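Local coordinates for similar to hydroxylamine oxidoreductase (Kuenenia stuttgartiensis, PDB 6H5L), which probably works as an oxidoreductase, forming the multiheme cytochrome c subunit, related to hydroxylamine oxidoreductase, of a 60-heme reductase complex in an anammox bacterium, at residues Val482-Trp485 with Trp486-Pro490; Ser454-Glu457 with Asn458-Asn461; Tyr460-Trp464 with Phe465-Leu469; Ile498-Glu501 with Ala502-Arg506. All blocks are in the same frame, centred on the assembly; numbering follows the deposited sequence.

Interaction 1. Residues Val482-Trp485 with Trp486-Pro490. With HEC (heme c), chain F.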
loop_
_atom_site.group_PDB
_atom_site.type_symbol
_atom_site.label_atom_id
_atom_site.label_comp_id
_atom_site.label_asym_id
_atom_site.label_seq_id
_atom_site.Cartn_x
_atom_site.Cartn_y
_atom_site.Cartn_z
ATOM N N VAL A 482 -18.534 40.994 16.192
ATOM C CA VAL A 482 -19.987 41.044 16.050
ATOM C C VAL A 482 -20.623 41.627 17.305
ATOM O O VAL A 482 -21.625 42.351 17.234
ATOM C CB VAL A 482 -20.540 39.643 15.731
ATOM C CG1 VAL A 482 -22.051 39.690 15.559
ATOM C CG2 VAL A 482 -19.875 39.081 14.485
ATOM N N SER A 483 -20.047 41.331 18.472
ATOM C CA SER A 483 -20.605 41.822 19.728
ATOM C C SER A 483 -20.562 43.345 19.796
ATOM O O SER A 483 -21.570 43.992 20.103
ATOM C CB SER A 483 -19.853 41.204 20.907
ATOM O OG SER A 483 -20.398 41.633 22.143
ATOM N N TRP A 484 -19.404 43.937 19.497
ATOM C CA TRP A 484 -19.254 45.382 19.625
ATOM C C TRP A 484 -19.596 46.133 18.340
ATOM O O TRP A 484 -20.444 47.031 18.354
ATOM C CB TRP A 484 -17.829 45.735 20.060
ATOM C CG TRP A 484 -17.581 47.206 19.998
ATOM C CD1 TRP A 484 -16.948 47.890 19.000
ATOM C CD2 TRP A 484 -17.993 48.184 20.957
ATOM N NE1 TRP A 484 -16.929 49.234 19.287
ATOM C CE2 TRP A 484 -17.564 49.439 20.484
ATOM C CE3 TRP A 484 -18.676 48.121 22.175
ATOM C CZ2 TRP A 484 -17.799 50.620 21.185
ATOM C CZ3 TRP A 484 -18.905 49.293 22.871
ATOM C CH2 TRP A 484 -18.468 50.526 22.374
ATOM N N TRP A 485 -18.945 45.788 17.228
ATOM C CA TRP A 485 -19.041 46.606 16.024
ATOM C C TRP A 485 -20.291 46.333 15.199
ATOM O O TRP A 485 -20.714 47.210 14.438
ATOM C CB TRP A 485 -17.794 46.421 15.155
ATOM C CG TRP A 485 -16.637 47.244 15.630
ATOM C CD1 TRP A 485 -15.421 46.790 16.051
ATOM C CD2 TRP A 485 -16.597 48.670 15.754
ATOM N NE1 TRP A 485 -14.622 47.846 16.419
ATOM C CE2 TRP A 485 -15.322 49.012 16.247
ATOM C CE3 TRP A 485 -17.514 49.693 15.492
ATOM C CZ2 TRP A 485 -14.943 50.332 16.482
ATOM C CZ3 TRP A 485 -17.136 51.001 15.726
ATOM C CH2 TRP A 485 -15.862 51.310 16.216
ATOM N N TRP A 486 -20.883 45.148 15.312
ATOM C CA TRP A 486 -22.202 44.913 14.740
ATOM C C TRP A 486 -23.311 45.149 15.755
ATOM O O TRP A 486 -24.484 45.211 15.371
ATOM C CB TRP A 486 -22.323 43.480 14.196
ATOM C CG TRP A 486 -21.253 43.040 13.220
ATOM C CD1 TRP A 486 -20.032 43.618 13.009
ATOM C CD2 TRP A 486 -21.319 41.917 12.331
ATOM N NE1 TRP A 486 -19.338 42.924 12.048
ATOM C CE2 TRP A 486 -20.107 41.877 11.615
ATOM C CE3 TRP A 486 -22.289 40.943 12.071
ATOM C CZ2 TRP A 486 -19.837 40.900 10.656
ATOM C CZ3 TRP A 486 -22.020 39.975 11.118
ATOM C CH2 TRP A 486 -20.803 39.961 10.422
ATOM N N GLY A 487 -22.958 45.284 17.031
ATOM C CA GLY A 487 -23.903 45.363 18.126
ATOM C C GLY A 487 -23.956 46.698 18.837
ATOM O O GLY A 487 -24.688 47.608 18.436
ATOM N N GLN A 488 -23.205 46.788 19.938
ATOM C CA GLN A 488 -23.256 47.956 20.814
ATOM C C GLN A 488 -23.002 49.253 20.052
ATOM O O GLN A 488 -23.776 50.210 20.167
ATOM C CB GLN A 488 -22.239 47.793 21.945
ATOM C CG GLN A 488 -22.346 48.841 23.041
ATOM C CD GLN A 488 -23.508 48.587 23.983
ATOM O OE1 GLN A 488 -24.237 47.607 23.838
ATOM N NE2 GLN A 488 -23.681 49.471 24.960
ATOM N N ALA A 489 -21.908 49.316 19.290
ATOM C CA ALA A 489 -21.556 50.568 18.620
ATOM C C ALA A 489 -22.639 51.048 17.658
ATOM O O ALA A 489 -22.965 52.248 17.687
ATOM C CB ALA A 489 -20.196 50.425 17.927
ATOM N N PRO A 490 -23.226 50.208 16.796
ATOM C CA PRO A 490 -24.370 50.688 16.001
ATOM C C PRO A 490 -25.579 51.049 16.844
ATOM O O PRO A 490 -26.323 51.968 16.476
ATOM C CB PRO A 490 -24.667 49.508 15.066
ATOM C CG PRO A 490 -23.390 48.769 14.979
ATOM C CD PRO A 490 -22.775 48.881 16.337
HETATM FE FE HEC F . -9.805 48.509 19.383
HETATM C CHA HEC F . -7.591 50.086 17.359
HETATM C CHB HEC F . -9.889 51.049 21.528
HETATM C CHC HEC F . -12.863 47.345 20.657
HETATM C CHD HEC F . -9.444 45.575 17.731
HETATM N NA HEC F . -8.884 50.247 19.437
HETATM C C1A HEC F . -8.016 50.756 18.492
HETATM C C2A HEC F . -7.659 52.101 18.914
HETATM C C3A HEC F . -8.293 52.358 20.064
HETATM C C4A HEC F . -9.080 51.196 20.421
HETATM C CMA HEC F . -8.203 53.669 20.874
HETATM C CAA HEC F . -6.711 53.084 18.190
HETATM C CBA HEC F . -5.316 52.484 18.069
HETATM C CGA HEC F . -4.504 52.860 19.278
HETATM O O1A HEC F . -3.941 51.933 19.911
HETATM O O2A HEC F . -4.428 54.070 19.615
HETATM N NB HEC F . -11.124 49.049 20.891
HETATM C C1B HEC F . -11.008 50.246 21.557
HETATM C C2B HEC F . -12.247 50.506 22.260
HETATM C C3B HEC F . -13.086 49.467 22.018
HETATM C C4B HEC F . -12.379 48.540 21.149
HETATM C CMB HEC F . -12.430 51.788 23.108
HETATM C CAB HEC F . -14.540 49.161 22.486
HETATM C CBB HEC F . -15.043 49.896 23.751
HETATM N NC HEC F . -10.940 46.756 19.262
HETATM C C1C HEC F . -12.194 46.510 19.788
HETATM C C2C HEC F . -12.713 45.295 19.181
HETATM C C3C HEC F . -11.721 44.749 18.456
HETATM C C4C HEC F . -10.618 45.692 18.442
HETATM C CMC HEC F . -14.027 44.601 19.612
HETATM C CAC HEC F . -11.744 43.411 17.674
HETATM C CBC HEC F . -12.829 43.420 16.576
HETATM N ND HEC F . -8.687 47.923 17.770
HETATM C C1D HEC F . -8.678 46.626 17.269
HETATM C C2D HEC F . -7.732 46.559 16.177
HETATM C C3D HEC F . -7.144 47.977 16.058
HETATM C C4D HEC F . -7.801 48.750 17.087
HETATM C CMD HEC F . -7.401 45.307 15.336
HETATM C CAD HEC F . -6.084 48.500 15.061
HETATM C CBD HEC F . -6.473 48.167 13.624
HETATM C CGD HEC F . -5.408 48.689 12.699
HETATM O O1D HEC F . -4.542 49.461 13.179
HETATM O O2D HEC F . -5.429 48.341 11.490
HETATM O O HOH W 1 -11.087 49.143 17.831
#
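Ala489 N donates to Trp484 O at 2.9 Å and Gln488 N to Ser483 O at 3.2 Å, each bond spanning five residues, so the backbone widens at Trp486-Gln488. The indole of Trp484 is sandwiched: heme c CAB sits over one face, 3.6 Å from Trp484 CE2, and Ala489 CB over the opposite face, 4.0 Å from the centroid of the five-membered ring. With CG anti to the backbone N (chi1 171°), this indole swings out to the heme, and Gln488 CG comes within 3.5 Å of Trp484 CZ3 before the amide turns off to Gln372. Such i to i+5 bonding makes this a pi-type turn within helix 480-513, kinked where neither Gly487 N nor Pro490 N, which has no hydrogen, bonds back to the turn before. Replacing Trp484 by an alanine would probably open a gap between the heme edge and the Ala489 methyl, leaving both without the ring they pack on. Ala489 CB also reaches Trp485 CE3, at 3.7 Å, and the Trp485 ring meets Trp466 of the second subunit, whose Lys473 hydrogen-bonds the same heme. The iron carries a water at 2.1 Å from FE. Away from the heme, Val482 CG2 stands over the six-membered ring of Trp486, 3.8 Å from its centroid and 10° off the normal, a CH-pi contact.

Interaction 2. Residues Ser454-Glu457 with Asn458-Asn461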
loop_
_atom_site.group_PDB
_atom_site.type_symbol
_atom_site.label_atom_id
_atom_site.label_comp_id
_atom_site.label_asym_id
_atom_site.label_seq_id
_atom_site.Cartn_x
_atom_site.Cartn_y
_atom_site.Cartn_z
ATOM N N SER A 454 -42.699 56.271 10.798
ATOM C CA SER A 454 -41.927 57.480 10.578
ATOM C C SER A 454 -40.437 57.140 10.554
ATOM O O SER A 454 -40.034 55.981 10.674
ATOM C CB SER A 454 -42.240 58.521 11.653
ATOM O OG SER A 454 -41.934 58.030 12.947
ATOM N N ASP A 455 -39.605 58.168 10.392
ATOM C CA ASP A 455 -38.165 57.946 10.335
ATOM C C ASP A 455 -37.632 57.448 11.674
ATOM O O ASP A 455 -36.843 56.498 11.721
ATOM C CB ASP A 455 -37.451 59.231 9.916
ATOM C CG ASP A 455 -36.282 58.970 8.986
ATOM O OD1 ASP A 455 -35.764 57.834 8.985
ATOM O OD2 ASP A 455 -35.883 59.905 8.259
ATOM N N ILE A 456 -38.066 58.067 12.777
ATOM C CA ILE A 456 -37.477 57.763 14.078
ATOM C C ILE A 456 -37.963 56.414 14.601
ATOM O O ILE A 456 -37.272 55.765 15.397
ATOM C CB ILE A 456 -37.769 58.906 15.071
ATOM C CG1 ILE A 456 -36.800 58.843 16.252
ATOM C CG2 ILE A 456 -39.217 58.865 15.547
ATOM C CD1 ILE A 456 -36.840 60.064 17.139
ATOM N N GLU A 457 -39.150 55.970 14.178
ATOM C CA GLU A 457 -39.652 54.670 14.618
ATOM C C GLU A 457 -38.810 53.528 14.057
ATOM O O GLU A 457 -38.556 52.535 14.751
ATOM C CB GLU A 457 -41.118 54.512 14.214
ATOM C CG GLU A 457 -42.090 55.236 15.128
ATOM C CD GLU A 457 -43.500 55.240 14.580
ATOM O OE1 GLU A 457 -43.725 55.875 13.528
ATOM O OE2 GLU A 457 -44.381 54.601 15.194
ATOM N N ASN A 458 -38.361 53.654 12.808
ATOM C CA ASN A 458 -37.501 52.637 12.218
ATOM C C ASN A 458 -36.055 52.756 12.673
ATOM O O ASN A 458 -35.326 51.761 12.635
ATOM C CB ASN A 458 -37.571 52.711 10.695
ATOM C CG ASN A 458 -38.543 51.702 10.108
ATOM O OD1 ASN A 458 -39.331 51.095 10.833
ATOM N ND2 ASN A 458 -38.489 51.515 8.794
ATOM N N MET A 459 -35.620 53.943 13.099
ATOM C CA MET A 459 -34.328 54.044 13.768
ATOM C C MET A 459 -34.315 53.189 15.026
ATOM O O MET A 459 -33.392 52.396 15.243
ATOM C CB MET A 459 -34.017 55.499 14.120
ATOM C CG MET A 459 -33.900 56.441 12.944
ATOM S SD MET A 459 -33.708 58.159 13.470
ATOM C CE MET A 459 -33.748 59.002 11.889
ATOM N N TYR A 460 -35.337 53.346 15.871
ATOM C CA TYR A 460 -35.439 52.520 17.068
ATOM C C TYR A 460 -35.616 51.050 16.711
ATOM O O TYR A 460 -35.050 50.171 17.370
ATOM C CB TYR A 460 -36.593 53.002 17.946
ATOM C CG TYR A 460 -36.873 52.094 19.120
ATOM C CD1 TYR A 460 -35.869 51.761 20.018
ATOM C CD2 TYR A 460 -38.142 51.573 19.334
ATOM C CE1 TYR A 460 -36.118 50.928 21.092
ATOM C CE2 TYR A 460 -38.401 50.742 20.407
ATOM C CZ TYR A 460 -37.385 50.423 21.282
ATOM O OH TYR A 460 -37.637 49.596 22.353
ATOM N N ASN A 461 -36.402 50.766 15.668
ATOM C CA ASN A 461 -36.585 49.386 15.230
ATOM C C ASN A 461 -35.249 48.737 14.885
ATOM O O ASN A 461 -34.983 47.593 15.268
ATOM C CB ASN A 461 -37.534 49.335 14.033
ATOM C CG ASN A 461 -38.989 49.451 14.437
ATOM O OD1 ASN A 461 -39.349 49.188 15.584
ATOM N ND2 ASN A 461 -39.837 49.837 13.491
#
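The first turn of helix 455-476 begins here, with Ser454 at the N-cap position and the carbonyls of Asp455, Ile456 and Glu457 taking the N-H groups of Met459, Tyr460 and Asn461. Glu457 folds back toward the cap: its OE1 receives both Ser454 N, at 2.9 Å, and Ser454 OG, also at 2.9 Å, the two donors arriving from opposite faces of the carboxylate plane. With CG beside the backbone N (chi1 -79°), the otherwise extended chain runs back along the helix start to meet them. Arg400 adds a salt bridge to the same oxygen, which would probably steady its negative charge in this buried spot. One turn further on, Asn461 ND2 gives a fairly straight bond (156°) to Asn458 OD1 at 3.0 Å, lying close to the plane of its own amide, while Asn458 ND2 turns to Gly444 O. On another side of the helix the extended Met459 crosses Asp455, CE coming within 3.7 Å of Asp455 OD1, and its SD rests 4.2 Å from Ile456 CG1. The Asp455 carboxylate makes a weak, long ion pair with Arg504 of the third subunit. A serine N-cap whose backbone N-H is taken by a glutamate three residues later is the glutamate half of a capping box.

Interaction 3. Residues Tyr460-Trp464 with Phe465-Leu469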
loop_
_atom_site.group_PDB
_atom_site.type_symbol
_atom_site.label_atom_id
_atom_site.label_comp_id
_atom_site.label_asym_id
_atom_site.label_seq_id
_atom_site.Cartn_x
_atom_site.Cartn_y
_atom_site.Cartn_z
ATOM N N TYR A 460 -35.337 53.346 15.871
ATOM C CA TYR A 460 -35.439 52.520 17.068
ATOM C C TYR A 460 -35.616 51.050 16.711
ATOM O O TYR A 460 -35.050 50.171 17.370
ATOM C CB TYR A 460 -36.593 53.002 17.946
ATOM C CG TYR A 460 -36.873 52.094 19.120
ATOM C CD1 TYR A 460 -35.869 51.761 20.018
ATOM C CD2 TYR A 460 -38.142 51.573 19.334
ATOM C CE1 TYR A 460 -36.118 50.928 21.092
ATOM C CE2 TYR A 460 -38.401 50.742 20.407
ATOM C CZ TYR A 460 -37.385 50.423 21.282
ATOM O OH TYR A 460 -37.637 49.596 22.353
ATOM N N ASN A 461 -36.402 50.766 15.668
ATOM C CA ASN A 461 -36.585 49.386 15.230
ATOM C C ASN A 461 -35.249 48.737 14.885
ATOM O O ASN A 461 -34.983 47.593 15.268
ATOM C CB ASN A 461 -37.534 49.335 14.033
ATOM C CG ASN A 461 -38.989 49.451 14.437
ATOM O OD1 ASN A 461 -39.349 49.188 15.584
ATOM N ND2 ASN A 461 -39.837 49.837 13.491
ATOM N N ARG A 462 -34.391 49.458 14.160
ATOM C CA ARG A 462 -33.067 48.925 13.859
ATOM C C ARG A 462 -32.216 48.789 15.115
ATOM O O ARG A 462 -31.310 47.948 15.159
ATOM C CB ARG A 462 -32.364 49.806 12.827
ATOM C CG ARG A 462 -32.880 49.630 11.404
ATOM C CD ARG A 462 -32.068 50.444 10.409
ATOM N NE ARG A 462 -32.230 51.878 10.616
ATOM C CZ ARG A 462 -33.212 52.599 10.086
ATOM N NH1 ARG A 462 -34.120 52.018 9.314
ATOM N NH2 ARG A 462 -33.285 53.902 10.324
ATOM N N LEU A 463 -32.489 49.599 16.140
ATOM C CA LEU A 463 -31.730 49.495 17.382
ATOM C C LEU A 463 -32.024 48.181 18.097
ATOM O O LEU A 463 -31.100 47.452 18.478
ATOM C CB LEU A 463 -32.039 50.691 18.286
ATOM C CG LEU A 463 -31.139 50.966 19.497
ATOM C CD1 LEU A 463 -31.216 52.431 19.889
ATOM C CD2 LEU A 463 -31.505 50.093 20.690
ATOM N N TRP A 464 -33.304 47.856 18.286
ATOM C CA TRP A 464 -33.665 46.701 19.098
ATOM C C TRP A 464 -33.866 45.422 18.295
ATOM O O TRP A 464 -33.813 44.334 18.879
ATOM C CB TRP A 464 -34.931 46.997 19.917
ATOM C CG TRP A 464 -36.202 47.084 19.121
ATOM C CD1 TRP A 464 -36.773 48.212 18.608
ATOM C CD2 TRP A 464 -37.073 46.002 18.773
ATOM N NE1 TRP A 464 -37.936 47.897 17.948
ATOM C CE2 TRP A 464 -38.142 46.545 18.036
ATOM C CE3 TRP A 464 -37.047 44.623 19.006
ATOM C CZ2 TRP A 464 -39.175 45.761 17.529
ATOM C CZ3 TRP A 464 -38.075 43.845 18.505
ATOM C CH2 TRP A 464 -39.125 44.416 17.776
ATOM N N PHE A 465 -34.081 45.510 16.980
ATOM C CA PHE A 465 -34.298 44.317 16.174
ATOM C C PHE A 465 -33.119 43.957 15.280
ATOM O O PHE A 465 -33.083 42.836 14.760
ATOM C CB PHE A 465 -35.560 44.472 15.311
ATOM C CG PHE A 465 -36.074 43.174 14.751
ATOM C CD1 PHE A 465 -36.752 42.277 15.560
ATOM C CD2 PHE A 465 -35.878 42.850 13.418
ATOM C CE1 PHE A 465 -37.224 41.081 15.052
ATOM C CE2 PHE A 465 -36.348 41.655 12.904
ATOM C CZ PHE A 465 -37.023 40.770 13.722
ATOM N N TRP A 466 -32.164 44.862 15.074
ATOM C CA TRP A 466 -30.970 44.551 14.298
ATOM C C TRP A 466 -29.710 44.576 15.152
ATOM O O TRP A 466 -29.018 43.563 15.274
ATOM C CB TRP A 466 -30.817 45.537 13.131
ATOM C CG TRP A 466 -31.393 45.075 11.838
ATOM C CD1 TRP A 466 -32.205 44.000 11.636
ATOM C CD2 TRP A 466 -31.193 45.677 10.555
ATOM N NE1 TRP A 466 -32.532 43.899 10.304
ATOM C CE2 TRP A 466 -31.923 44.918 9.620
ATOM C CE3 TRP A 466 -30.470 46.788 10.106
ATOM C CZ2 TRP A 466 -31.947 45.231 8.261
ATOM C CZ3 TRP A 466 -30.498 47.098 8.757
ATOM C CH2 TRP A 466 -31.231 46.323 7.851
ATOM N N TYR A 467 -29.414 45.710 15.782
ATOM C CA TYR A 467 -28.102 45.889 16.386
ATOM C C TYR A 467 -28.035 45.296 17.786
ATOM O O TYR A 467 -26.985 44.780 18.185
ATOM C CB TYR A 467 -27.740 47.370 16.384
ATOM C CG TYR A 467 -27.759 47.959 14.988
ATOM C CD1 TYR A 467 -27.138 47.304 13.930
ATOM C CD2 TYR A 467 -28.420 49.151 14.723
ATOM C CE1 TYR A 467 -27.157 47.829 12.651
ATOM C CE2 TYR A 467 -28.447 49.683 13.445
ATOM C CZ TYR A 467 -27.813 49.018 12.413
ATOM O OH TYR A 467 -27.837 49.542 11.142
ATOM N N LYS A 468 -29.133 45.352 18.541
ATOM C CA LYS A 468 -29.181 44.620 19.801
ATOM C C LYS A 468 -29.052 43.122 19.565
ATOM O O LYS A 468 -28.359 42.426 20.314
ATOM C CB LYS A 468 -30.473 44.938 20.556
ATOM C CG LYS A 468 -30.736 44.004 21.731
ATOM C CD LYS A 468 -31.636 44.640 22.782
ATOM C CE LYS A 468 -33.024 44.938 22.240
ATOM N NZ LYS A 468 -33.773 43.703 21.881
ATOM N N LEU A 469 -29.698 42.612 18.513
ATOM C CA LEU A 469 -29.671 41.176 18.252
ATOM C C LEU A 469 -28.315 40.718 17.727
ATOM O O LEU A 469 -27.883 39.600 18.030
ATOM C CB LEU A 469 -30.781 40.798 17.269
ATOM C CG LEU A 469 -32.205 41.206 17.658
ATOM C CD1 LEU A 469 -33.227 40.452 16.825
ATOM C CD2 LEU A 469 -32.453 40.981 19.138
#
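Phe465 packs on one face of the Trp464 indole: Phe465 CB stands 4.0 Å from the centroid of the six-membered ring, 10° off its normal, and the phenyl ring turns its own edge to that face in an offset edge-to-face pair, centroids 5.4 Å apart and planes at 72°. Asn461 O lies over the same face, toward the rim. Lys468 NZ comes up near the plane of the indole, at its edge. Trp466 lies alongside Arg462, with Arg462 CG 3.9 Å from Trp466 CE3, and the guanidinium turns away to a salt bridge with Glu494. The Trp464 side chain takes the crowded position between backbone N and carbonyl carbon (chi1 71°), which brings NE1 back over the preceding turn to a lone pair of Asn461 OD1 at 3.0 Å. An alanine at this place is likely to leave Asn461 OD1 without that N-H and the Phe465 edge without a face to pack on. Lys468 curls at its last two torsions until NZ reaches a lone pair of Trp464 O at 3.1 Å, and Gly305 O takes the same ammonium. Arg462 O accepts twice, from Tyr467 N at 3.0 Å, nearly along the C=O axis, and from Trp466 N at 3.2 Å, above the carbonyl plane, as the helix widens into a pi-type turn. Tyr467 packs on helix 480-513 and Leu463 on helix 356-389; Phe465 and Trp466 touch Met445 of helix 443-446, and Trp466 also packs on Met493 of the third subunit.

Interaction 4. Residues Ile498-Glu501 with Ala502-Arg506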
loop_
_atom_site.group_PDB
_atom_site.type_symbol
_atom_site.label_atom_id
_atom_site.label_comp_id
_atom_site.label_asym_id
_atom_site.label_seq_id
_atom_site.Cartn_x
_atom_site.Cartn_y
_atom_site.Cartn_z
ATOM N N ILE A 498 -31.625 59.136 16.870
ATOM C CA ILE A 498 -32.920 59.307 17.520
ATOM C C ILE A 498 -32.961 60.613 18.301
ATOM O O ILE A 498 -33.966 61.334 18.281
ATOM C CB ILE A 498 -33.229 58.092 18.415
ATOM C CG1 ILE A 498 -33.483 56.851 17.558
ATOM C CG2 ILE A 498 -34.423 58.373 19.314
ATOM C CD1 ILE A 498 -33.591 55.572 18.353
ATOM N N GLN A 499 -31.869 60.948 18.995
ATOM C CA GLN A 499 -31.835 62.194 19.754
ATOM C C GLN A 499 -31.853 63.405 18.830
ATOM O O GLN A 499 -32.549 64.391 19.104
ATOM C CB GLN A 499 -30.604 62.229 20.659
ATOM C CG GLN A 499 -30.635 61.221 21.793
ATOM C CD GLN A 499 -29.446 61.358 22.724
ATOM O OE1 GLN A 499 -28.581 62.210 22.524
ATOM N NE2 GLN A 499 -29.398 60.516 23.750
ATOM N N ALA A 500 -31.092 63.351 17.734
ATOM C CA ALA A 500 -31.073 64.464 16.792
ATOM C C ALA A 500 -32.437 64.660 16.145
ATOM O O ALA A 500 -32.869 65.797 15.921
ATOM C CB ALA A 500 -30.002 64.232 15.726
ATOM N N GLU A 501 -33.133 63.563 15.846
ATOM C CA GLU A 501 -34.461 63.673 15.250
ATOM C C GLU A 501 -35.478 64.183 16.263
ATOM O O GLU A 501 -36.346 64.996 15.922
ATOM C CB GLU A 501 -34.890 62.320 14.679
ATOM C CG GLU A 501 -36.260 62.319 14.017
ATOM C CD GLU A 501 -36.284 63.043 12.682
ATOM O OE1 GLU A 501 -35.229 63.553 12.246
ATOM O OE2 GLU A 501 -37.367 63.096 12.063
ATOM N N ALA A 502 -35.393 63.715 17.511
ATOM C CA ALA A 502 -36.275 64.234 18.551
ATOM C C ALA A 502 -36.051 65.725 18.764
ATOM O O ALA A 502 -37.010 66.497 18.864
ATOM C CB ALA A 502 -36.063 63.465 19.854
ATOM N N ALA A 503 -34.785 66.149 18.826
ATOM C CA ALA A 503 -34.491 67.573 18.934
ATOM C C ALA A 503 -34.908 68.327 17.679
ATOM O O ALA A 503 -35.278 69.503 17.760
ATOM C CB ALA A 503 -33.003 67.782 19.212
ATOM N N ARG A 504 -34.859 67.670 16.519
ATOM C CA ARG A 504 -35.282 68.310 15.278
ATOM C C ARG A 504 -36.789 68.528 15.257
ATOM O O ARG A 504 -37.266 69.577 14.808
ATOM C CB ARG A 504 -34.845 67.463 14.086
ATOM C CG ARG A 504 -34.604 68.234 12.804
ATOM C CD ARG A 504 -33.352 67.709 12.127
ATOM N NE ARG A 504 -33.328 66.249 12.107
ATOM C CZ ARG A 504 -32.217 65.520 12.140
ATOM N NH1 ARG A 504 -31.033 66.114 12.204
ATOM N NH2 ARG A 504 -32.289 64.196 12.119
ATOM N N LEU A 505 -37.556 67.547 15.740
ATOM C CA LEU A 505 -39.009 67.683 15.753
ATOM C C LEU A 505 -39.475 68.686 16.799
ATOM O O LEU A 505 -40.481 69.372 16.590
ATOM C CB LEU A 505 -39.659 66.321 15.992
ATOM C CG LEU A 505 -39.532 65.319 14.843
ATOM C CD1 LEU A 505 -39.984 63.936 15.282
ATOM C CD2 LEU A 505 -40.333 65.788 13.638
ATOM N N ARG A 506 -38.768 68.785 17.927
ATOM C CA ARG A 506 -39.112 69.799 18.919
ATOM C C ARG A 506 -38.716 71.189 18.439
ATOM O O ARG A 506 -39.404 72.174 18.733
ATOM C CB ARG A 506 -38.445 69.476 20.256
ATOM C CG ARG A 506 -38.835 68.125 20.818
ATOM C CD ARG A 506 -38.217 67.866 22.180
ATOM N NE ARG A 506 -38.607 66.557 22.695
ATOM C CZ ARG A 506 -39.750 66.313 23.329
ATOM N NH1 ARG A 506 -40.619 67.293 23.530
ATOM N NH2 ARG A 506 -40.026 65.089 23.759
#
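Glu501 OE1 is gripped twice by the guanidinium of Arg504, three residues on: Arg504 NH2 donates at 3.0 Å, in the guanidinium plane and almost in line with the C-O bond, and Arg504 NE adds a weak bond at 3.3 Å. Although the two side chains cross at about a right angle, with their flat groups 62° apart, the oxygen sits at the guanidinium edge. Arg504 gets there by bending at its second and third torsions, which folds the group back over its own helix so that Ala500 O lies under the centre of one face, 3.8 Å from the plane. That carbonyl also takes Arg504 N at 2.8 Å, part of a regular ladder in which Leu505 N meets Glu501 O at 2.8 Å. Leu505 CG in turn comes to 3.4 Å from Glu501 O. The other carboxylate oxygen, Glu501 OE2, pairs with Arg504 NH1 of the third subunit, while Arg504 NH1 of this chain pairs with Glu501 OE2 of the second subunit. Ala502 faces helix 356-389. An i to i+3 salt bridge along a helix, linked to neighbouring copies by Glu501-Arg504 bridges, is consistent with a closed ring of alternating charges around a threefold axis.

How the interactions relate
Along the chain the order is interaction 2, 3, 1, 4. Interactions 2 and 3 follow one another on helix 455-476, share Tyr460 and Asn461, and have centres about 10 Å apart; interactions 1 and 4 lie on helix 480-513, centres about 23 Å apart. The two helices come in succession and pack antiparallel as a helical hairpin. Interaction 3 therefore meets interaction 1 where Tyr467 packs on Pro490 (centres about 11 Å apart), and interaction 2 meets interaction 4 where Ile456 and Met459 touch Ile498 (centres about 12 Å apart). All four also touch neighbouring copies of the protein, so this hairpin forms part of the subunit interface, with a heme at its 482-490 end.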